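Alpha/beta hydrolase fold protein (Chitinophaga pinensis, PDB 4PW0) is of unknown substrate but probably acts as a hydrolase of the alpha/beta hydrolase fold, perhaps through a serine nucleophile. Local coordinates at residues A[9-14]-A[29-34]; A[44-49]-A[198-203]; A[127-132]-A[223-228]; A[171-176]-A[265-270]. All coordinates share one frame; numbering follows the deposited sequence. Where two conformers were deposited one is given.

Contact 1 of 4, residues A[9-14]-A[29-34]; sequences NDHATA and RSLGAP
L31 pushes its two methyls into the bend of the N-terminal segment 9-14, against A14 and H11. The setting is the alpha/beta hydrolase fold, at the end of strand 24-31 near one margin of the central sheet, where the N-terminal loop lies before strand 17-21. With CG of L31 anti to the carbonyl carbon (chi1 -76°), the branches part: CD1 rests 3.8 Å from A14 CB, while CD2 comes 3.8 Å from H11 CA. The A14 methyl itself points at the strand. D10 holds the bend twice over: its OD1 accepts from T13 N in an Asx motif, and its backbone O accepts from A14 N. T13 OG1 donates to the same OD1 from the opposite face of the carboxylate plane.

R29, extended from CG to NE, passes A14 with its CD 3.5 Å from A14 O. The guanidinium then goes on to a salt bridge with D50 and a hydrogen bond to T16 OG1. H11 holds CG opposite its backbone N (chi1 -171°), and water 2 sits over the middle of one ring face, 3.1 Å above the plane. That water donates to H11 O and accepts from R29 NH1, linking loop and strand. At the strand's end a second link is direct: G32 N donates to N9 O over 3.2 Å, almost perfectly straight at 176° and in the carbonyl plane.

Contact 2 of 4, residues A[44-49]-A[198-203]; sequences HFTGTL and QAIGAQ
F45 sets its ring rim against helix 197-212, overlapping I200 and Q203. F45 CZ lies 3.8 Å from I200 CG2, the two side chains crossing at about a right angle, while I200 O and Q203 CB both sit at the ring edge, in its plane. One face of the ring is covered by T46 CG2, 3.6 Å above its centre, and the same methyl reaches on to I200 CG1 at 3.9 Å. The ring gets there because F45 CG stands opposite the backbone N (chi1 174°), which sends it out from the type II turn H44 to G47.

Q203 supplies the polar half. Its chain runs straight beyond CG and places OE1 2.8 Å from T46 N, a bond of 167° lying in the amide carbonyl plane. NE2 donates one hydrogen to water 3, which in turn donates to H44 O and G47 O. F45 O accepts from both T46 OG1 and H44 ND1.

The turn follows strand 39-42, the usual place of the oxyanion-hole loop in alpha/beta hydrolases, and H44 touches the probable catalytic residues. One amide thus meets T46 N, H44 O and G47 O, directly or through water, in addition to the turn's own G47 N to H44 O bond.

Contact 3 of 4, residues A[127-132]-A[223-228]; sequences IRKIII and QHPVFV
I130 and V226 lie side by side on one face of the sheet, I131 and F227 on the other, as strands 129-132 and 226-228 of the alpha/beta hydrolase core run parallel, their axes 10° apart. I130 brings CB to 4.1 Å from V226 CG2, and V226 offers its other branch, CG1, to I132 CD1 at 3.9 Å. I130 and I132 pack on helix 111-122, while V226 and V228 touch strand 252-257. Across the sheet, I131 CG2 approaches F227 CD2 at 4.2 Å, obliquely to the ring, and these two side chains meet helix 269-282.

Before the strands pair, H224 turns its ring edge to the opposite backbone. I127 O and R128 O both lie in the ring plane, with H224 CD2 only 3.1 Å from I127 O. Setting H224 CG anti to the carbonyl carbon (chi1 -56°) carries the imidazole over to I127, and its NE2 bonds to P124 O. K129 crosses P225 at about a right angle, then extends to the carbonyl oxygens of the C-terminal helix and Y283, while R128 NH2 forms a salt bridge with D105.

The ladder is I130 N to P225 O, F227 N to I130 O (2.8 Å) and I132 N to F227 O, with CA-H...O contacts from V226, I131 and V228 beside it. Polar backbone atoms are thus paired along the strands, and hydrocarbon can fill both faces.

Contact 4 of 4, residues A[171-176]-A[265-270]; sequences EHSRSK and FYQYPE
K176 and Q267 bring the two backbones within 5.4 Å at their CA atoms, where the first turns of helix 171-184 meet the break between helices 264-267 and 269-282. Y268 makes that break: it leaves helical geometry after the first helix and stands at the N-cap position of the next. Water 4 spans the gap by donating to K176 O and to Y266 O.

Q267 is the chief side chain. With CG opposite the backbone N (chi1 -175°) it reaches to S173, whose OG donates to Q267 OE1 over 2.7 Å from 39° above the amide carbonyl plane. NE2 bonds to D259 O and only weakly to Y268 OH. Helix 171-184 is one of those inserted between strands 127-133 and 226-231, where alpha/beta hydrolases commonly carry a cap, and probably forms part of one here. The Y266 side chain lies near, without touching, the probable catalytic residues.

H172 stands at about a right angle to Y268 and points its ring edge at the phenol: H172 NE2 donates to Y268 OH at 3.1 Å, nearly in the imidazole plane. The phenol oxygen also bonds to P258 O. One face of the tyrosine ring is covered by Q267 CG, 3.6 Å above it toward the rim. K176 lays CD 3.6 Å from Q267 CG, crossing that side chain, then bends at its last torsion (chi4 -67°) so that NZ meets water 5, which donates to Q267 O.

Along the chain contact 1 closes first; contacts 2, 3 and 4 follow with their segments alternating, so they cross one another. The centres lie 23 to 24 Å apart, spread round one alpha/beta hydrolase domain. Contacts 1 and 3 both reach the central sheet, with nearest atoms about 13 Å apart. Contact 2 touches contact 1 through R29 CZ and L49 CB (3.8 Å), and contact 4 through H44 NE2 and Y266 OH (3.6 Å). Helix 171-184 of contact 4 and helix 197-212 of contact 2 follow each other and come before strand 226-231 of contact 3. Contacts 1, 2 and 4 thus form a touching series through loop 44-49, beside the probable active site, while contact 3 stands apart in the sheet.

Contact 1 of 4, residues A[9-14]-A[29-34]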
# COMPACT_ATOMS: atom_id res chain seq x y z
N ASN A 9 -1.47 27.94 -9.87
CA ASN A 9 -2.35 28.22 -8.71
C ASN A 9 -2.44 26.98 -7.80
O ASN A 9 -2.41 25.81 -8.24
CB ASN A 9 -3.77 28.55 -9.13
CG ASN A 9 -3.95 29.98 -9.59
OD1 ASN A 9 -3.48 30.95 -8.99
ND2 ASN A 9 -4.72 30.11 -10.61
N ASP A 10 -2.49 27.28 -6.52
CA ASP A 10 -2.62 26.24 -5.53
C ASP A 10 -4.05 26.17 -5.04
O ASP A 10 -4.95 26.84 -5.54
CB ASP A 10 -1.60 26.45 -4.39
CG ASP A 10 -1.92 27.60 -3.49
OD1 ASP A 10 -2.86 28.35 -3.79
OD2 ASP A 10 -1.21 27.78 -2.45
N HIS A 11 -4.29 25.27 -4.07
CA HIS A 11 -5.64 25.07 -3.64
C HIS A 11 -6.30 26.36 -3.12
O HIS A 11 -7.46 26.66 -3.39
CB HIS A 11 -5.68 23.99 -2.57
CG HIS A 11 -7.06 23.58 -2.23
ND1 HIS A 11 -7.75 22.57 -2.92
CD2 HIS A 11 -7.94 24.11 -1.36
CE1 HIS A 11 -8.98 22.52 -2.45
NE2 HIS A 11 -9.11 23.41 -1.48
N ALA A 12 -5.56 27.14 -2.33
CA ALA A 12 -6.13 28.33 -1.74
C ALA A 12 -6.41 29.43 -2.78
O ALA A 12 -7.35 30.17 -2.60
CB ALA A 12 -5.18 28.88 -0.69
N THR A 13 -5.61 29.49 -3.85
CA THR A 13 -5.67 30.62 -4.78
C THR A 13 -6.34 30.34 -6.12
O THR A 13 -6.72 31.29 -6.82
CB THR A 13 -4.27 31.20 -5.02
OG1 THR A 13 -3.43 30.26 -5.68
CG2 THR A 13 -3.63 31.62 -3.74
N ALA A 14 -6.55 29.07 -6.48
CA ALA A 14 -7.11 28.77 -7.79
C ALA A 14 -8.55 29.35 -7.87
O ALA A 14 -9.38 29.06 -7.04
CB ALA A 14 -7.13 27.27 -8.03
N ARG A 29 -12.22 24.01 -10.57
CA ARG A 29 -10.90 24.63 -10.40
C ARG A 29 -9.83 23.78 -11.03
O ARG A 29 -9.91 22.55 -11.09
CB ARG A 29 -10.59 24.93 -8.93
CG ARG A 29 -11.64 25.69 -8.19
CD ARG A 29 -11.25 26.06 -6.78
NE ARG A 29 -12.35 26.59 -6.03
CZ ARG A 29 -12.60 26.38 -4.74
NH1 ARG A 29 -11.82 25.57 -4.02
NH2 ARG A 29 -13.66 26.93 -4.21
N SER A 30 -8.80 24.45 -11.55
CA SER A 30 -7.66 23.80 -12.15
C SER A 30 -6.42 24.20 -11.37
O SER A 30 -6.13 25.40 -11.19
CB SER A 30 -7.53 24.16 -13.63
OG SER A 30 -6.48 23.45 -14.24
N LEU A 31 -5.75 23.19 -10.83
CA LEU A 31 -4.55 23.39 -10.05
C LEU A 31 -3.35 22.91 -10.77
O LEU A 31 -3.39 21.98 -11.58
CB LEU A 31 -4.64 22.67 -8.70
CG LEU A 31 -5.51 23.29 -7.62
CD1 LEU A 31 -6.96 23.44 -7.99
CD2 LEU A 31 -5.38 22.47 -6.33
N GLY A 32 -2.22 23.54 -10.42
CA GLY A 32 -0.96 23.17 -11.07
C GLY A 32 -0.84 23.78 -12.47
O GLY A 32 -1.73 24.49 -12.96
N ALA A 33 0.26 23.45 -13.11
CA ALA A 33 0.50 23.82 -14.50
C ALA A 33 -0.28 22.91 -15.43
O ALA A 33 -0.36 21.71 -15.19
CB ALA A 33 1.98 23.71 -14.79
N PRO A 34 -0.85 23.47 -16.51
CA PRO A 34 -1.47 22.60 -17.51
C PRO A 34 -0.55 21.47 -17.97
O PRO A 34 0.66 21.67 -18.09
CB PRO A 34 -1.83 23.57 -18.64
CG PRO A 34 -2.01 24.89 -17.95
CD PRO A 34 -0.93 24.89 -16.89
O HOH W 1 -6.29 28.06 -11.74
O HOH W 2 -9.10 24.79 -4.70

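Contact 2 of 4, residues A[44-49]-A[198-203]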
# COMPACT_ATOMS: atom_id res chain seq x y z
N HIS A 44 -16.58 13.18 -2.60
CA HIS A 44 -17.43 12.39 -1.70
C HIS A 44 -18.83 12.90 -1.50
O HIS A 44 -19.16 13.99 -1.94
CB HIS A 44 -16.72 12.29 -0.34
CG HIS A 44 -16.72 13.55 0.49
ND1 HIS A 44 -17.80 13.96 1.23
CD2 HIS A 44 -15.74 14.44 0.79
CE1 HIS A 44 -17.51 15.07 1.89
NE2 HIS A 44 -16.26 15.36 1.67
N PHE A 45 -19.62 12.15 -0.71
CA PHE A 45 -21.05 12.48 -0.35
C PHE A 45 -21.16 13.79 0.40
O PHE A 45 -20.60 13.95 1.45
CB PHE A 45 -21.62 11.36 0.53
CG PHE A 45 -23.00 11.60 1.11
CD1 PHE A 45 -24.09 11.86 0.30
CD2 PHE A 45 -23.23 11.49 2.45
CE1 PHE A 45 -25.34 12.04 0.85
CE2 PHE A 45 -24.47 11.70 3.02
CZ PHE A 45 -25.56 11.97 2.21
N THR A 46 -21.91 14.72 -0.18
CA THR A 46 -22.15 16.09 0.29
C THR A 46 -20.96 17.03 0.05
O THR A 46 -21.10 18.23 0.31
CB THR A 46 -22.60 16.25 1.75
OG1 THR A 46 -21.46 16.19 2.64
CG2 THR A 46 -23.64 15.26 2.12
N GLY A 47 -19.84 16.53 -0.42
CA GLY A 47 -18.65 17.39 -0.56
C GLY A 47 -18.74 18.35 -1.70
O GLY A 47 -19.32 18.04 -2.75
N THR A 48 -18.10 19.49 -1.52
CA THR A 48 -17.97 20.53 -2.56
C THR A 48 -16.51 20.75 -2.84
O THR A 48 -15.64 19.99 -2.41
CB THR A 48 -18.66 21.83 -2.09
OG1 THR A 48 -17.92 22.39 -1.00
CG2 THR A 48 -20.12 21.55 -1.69
N LEU A 49 -16.20 21.78 -3.63
CA LEU A 49 -14.85 22.02 -4.00
C LEU A 49 -13.93 22.20 -2.78
O LEU A 49 -12.74 21.81 -2.82
CB LEU A 49 -14.71 23.27 -4.88
CG LEU A 49 -15.35 23.14 -6.26
CD1 LEU A 49 -15.53 24.52 -6.90
CD2 LEU A 49 -14.50 22.26 -7.18
N GLN A 198 -31.21 19.36 -2.28
CA GLN A 198 -31.57 18.48 -3.40
C GLN A 198 -30.40 17.55 -3.76
O GLN A 198 -30.59 16.36 -4.01
CB GLN A 198 -32.02 19.29 -4.61
CG GLN A 198 -32.61 18.45 -5.72
CD GLN A 198 -31.57 17.78 -6.63
OE1 GLN A 198 -30.50 18.29 -6.90
NE2 GLN A 198 -31.95 16.61 -7.15
N ALA A 199 -29.19 18.10 -3.83
CA ALA A 199 -28.03 17.29 -4.15
C ALA A 199 -27.80 16.20 -3.12
O ALA A 199 -27.48 15.06 -3.48
CB ALA A 199 -26.80 18.18 -4.29
N ILE A 200 -27.94 16.54 -1.85
CA ILE A 200 -27.70 15.57 -0.78
C ILE A 200 -28.70 14.41 -0.91
O ILE A 200 -28.32 13.25 -0.83
CB ILE A 200 -27.76 16.21 0.62
CG1 ILE A 200 -26.69 17.29 0.77
CG2 ILE A 200 -27.62 15.14 1.71
CD1 ILE A 200 -26.89 18.17 1.98
N GLY A 201 -30.00 14.72 -1.13
CA GLY A 201 -30.99 13.64 -1.27
C GLY A 201 -30.73 12.76 -2.47
O GLY A 201 -30.85 11.53 -2.38
N ALA A 202 -30.32 13.36 -3.59
CA ALA A 202 -30.05 12.59 -4.78
C ALA A 202 -28.84 11.66 -4.55
O ALA A 202 -28.85 10.49 -4.96
CB ALA A 202 -29.78 13.52 -5.95
N GLN A 203 -27.81 12.19 -3.91
CA GLN A 203 -26.62 11.38 -3.61
C GLN A 203 -26.91 10.28 -2.63
O GLN A 203 -26.40 9.19 -2.82
CB GLN A 203 -25.49 12.26 -3.09
CG GLN A 203 -24.94 13.22 -4.12
CD GLN A 203 -23.85 14.08 -3.55
OE1 GLN A 203 -23.54 14.02 -2.36
NE2 GLN A 203 -23.26 14.91 -4.40
O HOH W 3 -20.47 15.72 -3.70

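Contact 3 of 4, residues A[127-132]-A[223-228]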
# COMPACT_ATOMS: atom_id res chain seq x y z
N ILE A 127 -9.70 6.99 -20.08
CA ILE A 127 -9.02 6.95 -18.77
C ILE A 127 -7.71 6.17 -18.91
O ILE A 127 -7.67 5.10 -19.53
CB ILE A 127 -9.95 6.28 -17.74
CG1 ILE A 127 -11.14 7.21 -17.44
CG2 ILE A 127 -9.19 5.99 -16.44
CD1 ILE A 127 -12.22 6.59 -16.60
N ARG A 128 -6.65 6.71 -18.31
CA ARG A 128 -5.39 6.03 -18.23
C ARG A 128 -5.28 5.24 -16.90
O ARG A 128 -5.38 4.01 -16.92
CB ARG A 128 -4.25 7.01 -18.43
CG ARG A 128 -2.92 6.31 -18.50
CD ARG A 128 -1.72 7.25 -18.56
NE ARG A 128 -1.57 8.03 -17.34
CZ ARG A 128 -0.42 8.48 -16.85
NH1 ARG A 128 0.74 8.25 -17.49
NH2 ARG A 128 -0.41 9.14 -15.69
N LYS A 129 -5.09 5.96 -15.78
CA LYS A 129 -4.98 5.28 -14.48
C LYS A 129 -6.10 5.76 -13.56
O LYS A 129 -6.64 6.86 -13.71
CB LYS A 129 -3.64 5.62 -13.83
CG LYS A 129 -2.43 5.14 -14.66
CD LYS A 129 -1.11 5.39 -13.95
CE LYS A 129 0.07 5.11 -14.80
NZ LYS A 129 1.39 5.29 -14.21
N ILE A 130 -6.40 4.90 -12.58
CA ILE A 130 -7.53 5.12 -11.67
C ILE A 130 -7.05 5.02 -10.22
O ILE A 130 -6.35 4.08 -9.85
CB ILE A 130 -8.59 4.03 -11.90
CG1 ILE A 130 -9.03 4.00 -13.37
CG2 ILE A 130 -9.76 4.14 -10.95
CD1 ILE A 130 -9.95 2.83 -13.68
N ILE A 131 -7.50 5.98 -9.40
CA ILE A 131 -7.32 5.92 -7.94
C ILE A 131 -8.71 5.88 -7.30
O ILE A 131 -9.55 6.72 -7.62
CB ILE A 131 -6.54 7.12 -7.41
CG1 ILE A 131 -5.19 7.23 -8.11
CG2 ILE A 131 -6.38 7.02 -5.89
CD1 ILE A 131 -4.68 8.65 -8.19
N ILE A 132 -8.93 4.91 -6.41
CA ILE A 132 -10.18 4.73 -5.69
C ILE A 132 -9.85 4.84 -4.21
O ILE A 132 -9.03 4.07 -3.71
CB ILE A 132 -10.85 3.37 -5.97
CG1 ILE A 132 -11.19 3.24 -7.44
CG2 ILE A 132 -12.07 3.18 -5.07
CD1 ILE A 132 -11.64 1.86 -7.85
N GLN A 223 -9.52 -3.04 -16.87
CA GLN A 223 -8.15 -3.47 -17.10
C GLN A 223 -7.09 -2.45 -16.77
O GLN A 223 -5.91 -2.77 -16.75
CB GLN A 223 -7.99 -3.97 -18.52
CG GLN A 223 -8.87 -5.17 -18.81
CD GLN A 223 -8.58 -5.75 -20.16
OE1 GLN A 223 -8.98 -5.21 -21.17
NE2 GLN A 223 -7.85 -6.84 -20.18
N HIS A 224 -7.51 -1.22 -16.48
CA HIS A 224 -6.60 -0.14 -16.19
C HIS A 224 -5.77 -0.39 -14.94
O HIS A 224 -6.22 -1.12 -14.05
CB HIS A 224 -7.38 1.14 -15.90
CG HIS A 224 -8.32 1.53 -16.99
ND1 HIS A 224 -9.49 0.86 -17.23
CD2 HIS A 224 -8.26 2.55 -17.88
CE1 HIS A 224 -10.09 1.42 -18.27
NE2 HIS A 224 -9.38 2.45 -18.66
N PRO A 225 -4.59 0.21 -14.84
CA PRO A 225 -3.93 0.26 -13.52
C PRO A 225 -4.82 1.01 -12.51
O PRO A 225 -5.33 2.10 -12.81
CB PRO A 225 -2.65 1.03 -13.78
CG PRO A 225 -2.50 1.09 -15.28
CD PRO A 225 -3.89 1.05 -15.82
N VAL A 226 -4.98 0.42 -11.33
CA VAL A 226 -5.80 1.01 -10.28
C VAL A 226 -5.00 1.05 -9.00
O VAL A 226 -4.28 0.09 -8.67
CB VAL A 226 -7.10 0.20 -10.04
CG1 VAL A 226 -8.00 0.89 -9.01
CG2 VAL A 226 -7.87 0.04 -11.35
N PHE A 227 -5.18 2.12 -8.22
CA PHE A 227 -4.60 2.21 -6.89
C PHE A 227 -5.77 2.39 -5.92
O PHE A 227 -6.53 3.39 -6.04
CB PHE A 227 -3.67 3.40 -6.84
CG PHE A 227 -3.06 3.67 -5.50
CD1 PHE A 227 -2.72 2.63 -4.64
CD2 PHE A 227 -2.81 4.97 -5.11
CE1 PHE A 227 -2.09 2.88 -3.42
CE2 PHE A 227 -2.17 5.22 -3.91
CZ PHE A 227 -1.85 4.19 -3.05
N VAL A 228 -5.95 1.43 -5.01
CA VAL A 228 -7.10 1.42 -4.09
C VAL A 228 -6.53 1.74 -2.70
O VAL A 228 -5.63 1.05 -2.23
CB VAL A 228 -7.77 0.04 -4.06
CG1 VAL A 228 -8.91 0.04 -3.08
CG2 VAL A 228 -8.26 -0.41 -5.44

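Contact 4 of 4, residues A[171-176]-A[265-270]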
# COMPACT_ATOMS: atom_id res chain seq x y z
N GLU A 171 -7.90 8.64 20.17
CA GLU A 171 -7.39 10.00 20.20
C GLU A 171 -6.45 10.24 19.02
O GLU A 171 -6.45 11.32 18.42
CB GLU A 171 -6.67 10.28 21.54
CG GLU A 171 -6.18 11.70 21.66
CD GLU A 171 -5.40 11.98 22.93
OE1 GLU A 171 -5.49 11.16 23.89
OE2 GLU A 171 -4.69 13.01 22.95
N HIS A 172 -5.65 9.24 18.66
CA HIS A 172 -4.72 9.36 17.55
C HIS A 172 -5.51 9.71 16.26
O HIS A 172 -5.17 10.69 15.58
CB HIS A 172 -4.01 8.00 17.36
CG HIS A 172 -3.24 7.88 16.10
ND1 HIS A 172 -2.12 8.62 15.83
CD2 HIS A 172 -3.42 7.07 15.02
CE1 HIS A 172 -1.64 8.30 14.65
NE2 HIS A 172 -2.41 7.36 14.13
N SER A 173 -6.55 8.96 15.96
CA SER A 173 -7.29 9.19 14.72
C SER A 173 -8.08 10.50 14.80
O SER A 173 -8.05 11.33 13.87
CB SER A 173 -8.21 8.01 14.43
OG SER A 173 -8.88 8.21 13.19
N ARG A 174 -8.74 10.72 15.93
CA ARG A 174 -9.57 11.92 16.08
C ARG A 174 -8.71 13.19 16.01
O ARG A 174 -9.20 14.19 15.44
CB ARG A 174 -10.38 11.85 17.35
CG ARG A 174 -11.51 10.82 17.28
CD ARG A 174 -12.21 10.62 18.61
NE ARG A 174 -12.91 11.79 19.10
CZ ARG A 174 -14.18 12.11 18.80
NH1 ARG A 174 -14.90 11.46 17.88
NH2 ARG A 174 -14.70 13.18 19.37
N SER A 175 -7.51 13.19 16.56
CA SER A 175 -6.66 14.36 16.44
C SER A 175 -6.24 14.64 15.01
O SER A 175 -6.10 15.80 14.62
CB SER A 175 -5.47 14.26 17.35
OG SER A 175 -5.91 14.36 18.68
N LYS A 176 -6.04 13.58 14.21
CA LYS A 176 -5.77 13.80 12.78
C LYS A 176 -7.02 14.29 12.08
O LYS A 176 -6.92 14.97 11.05
CB LYS A 176 -5.19 12.53 12.17
CG LYS A 176 -3.78 12.23 12.68
CD LYS A 176 -3.10 10.98 12.23
CE LYS A 176 -1.63 10.92 12.73
NZ LYS A 176 -0.61 11.88 12.20
N PHE A 265 -7.37 8.95 3.66
CA PHE A 265 -6.40 9.85 3.04
C PHE A 265 -6.35 11.23 3.71
O PHE A 265 -5.33 11.90 3.63
CB PHE A 265 -6.49 9.93 1.51
CG PHE A 265 -7.65 10.65 0.88
CD1 PHE A 265 -8.79 11.03 1.53
CD2 PHE A 265 -7.54 10.94 -0.49
CE1 PHE A 265 -9.83 11.70 0.87
CE2 PHE A 265 -8.58 11.59 -1.13
CZ PHE A 265 -9.70 11.99 -0.46
N TYR A 266 -7.41 11.63 4.42
CA TYR A 266 -7.36 12.82 5.27
C TYR A 266 -6.50 12.57 6.48
O TYR A 266 -5.85 13.49 7.01
CB TYR A 266 -8.73 13.18 5.76
CG TYR A 266 -9.75 13.71 4.81
CD1 TYR A 266 -9.43 14.72 3.90
CD2 TYR A 266 -11.07 13.40 4.97
CE1 TYR A 266 -10.42 15.33 3.15
CE2 TYR A 266 -12.07 13.97 4.21
CZ TYR A 266 -11.74 14.96 3.30
OH TYR A 266 -12.76 15.56 2.57
N GLN A 267 -6.50 11.32 6.97
CA GLN A 267 -5.71 10.99 8.14
C GLN A 267 -4.23 10.99 7.85
O GLN A 267 -3.42 11.41 8.71
CB GLN A 267 -6.16 9.66 8.73
CG GLN A 267 -5.43 9.34 10.04
CD GLN A 267 -6.20 8.34 10.90
OE1 GLN A 267 -7.42 8.30 10.89
NE2 GLN A 267 -5.47 7.54 11.63
N TYR A 268 -3.83 10.53 6.65
CA TYR A 268 -2.44 10.42 6.26
C TYR A 268 -2.24 11.03 4.86
O TYR A 268 -1.93 10.34 3.89
CB TYR A 268 -1.99 8.96 6.24
CG TYR A 268 -2.17 8.25 7.58
CD1 TYR A 268 -1.38 8.55 8.67
CD2 TYR A 268 -3.13 7.27 7.71
CE1 TYR A 268 -1.57 7.88 9.87
CE2 TYR A 268 -3.31 6.57 8.91
CZ TYR A 268 -2.52 6.86 9.99
OH TYR A 268 -2.68 6.21 11.21
N PRO A 269 -2.43 12.34 4.74
CA PRO A 269 -2.41 12.96 3.43
C PRO A 269 -1.05 12.92 2.75
O PRO A 269 -0.97 12.80 1.52
CB PRO A 269 -2.87 14.40 3.72
CG PRO A 269 -2.44 14.66 5.15
CD PRO A 269 -2.74 13.31 5.81
N GLU A 270 0.04 13.07 3.51
CA GLU A 270 1.35 13.02 2.90
C GLU A 270 1.76 11.61 2.43
O GLU A 270 2.39 11.43 1.38
CB GLU A 270 2.39 13.64 3.82
CG GLU A 270 2.15 15.13 3.98
CD GLU A 270 3.32 15.87 4.56
OE1 GLU A 270 3.98 15.36 5.48
OE2 GLU A 270 3.55 17.00 4.08
O HOH W 4 -4.78 14.76 9.25
O HOH W 5 -0.94 12.26 9.39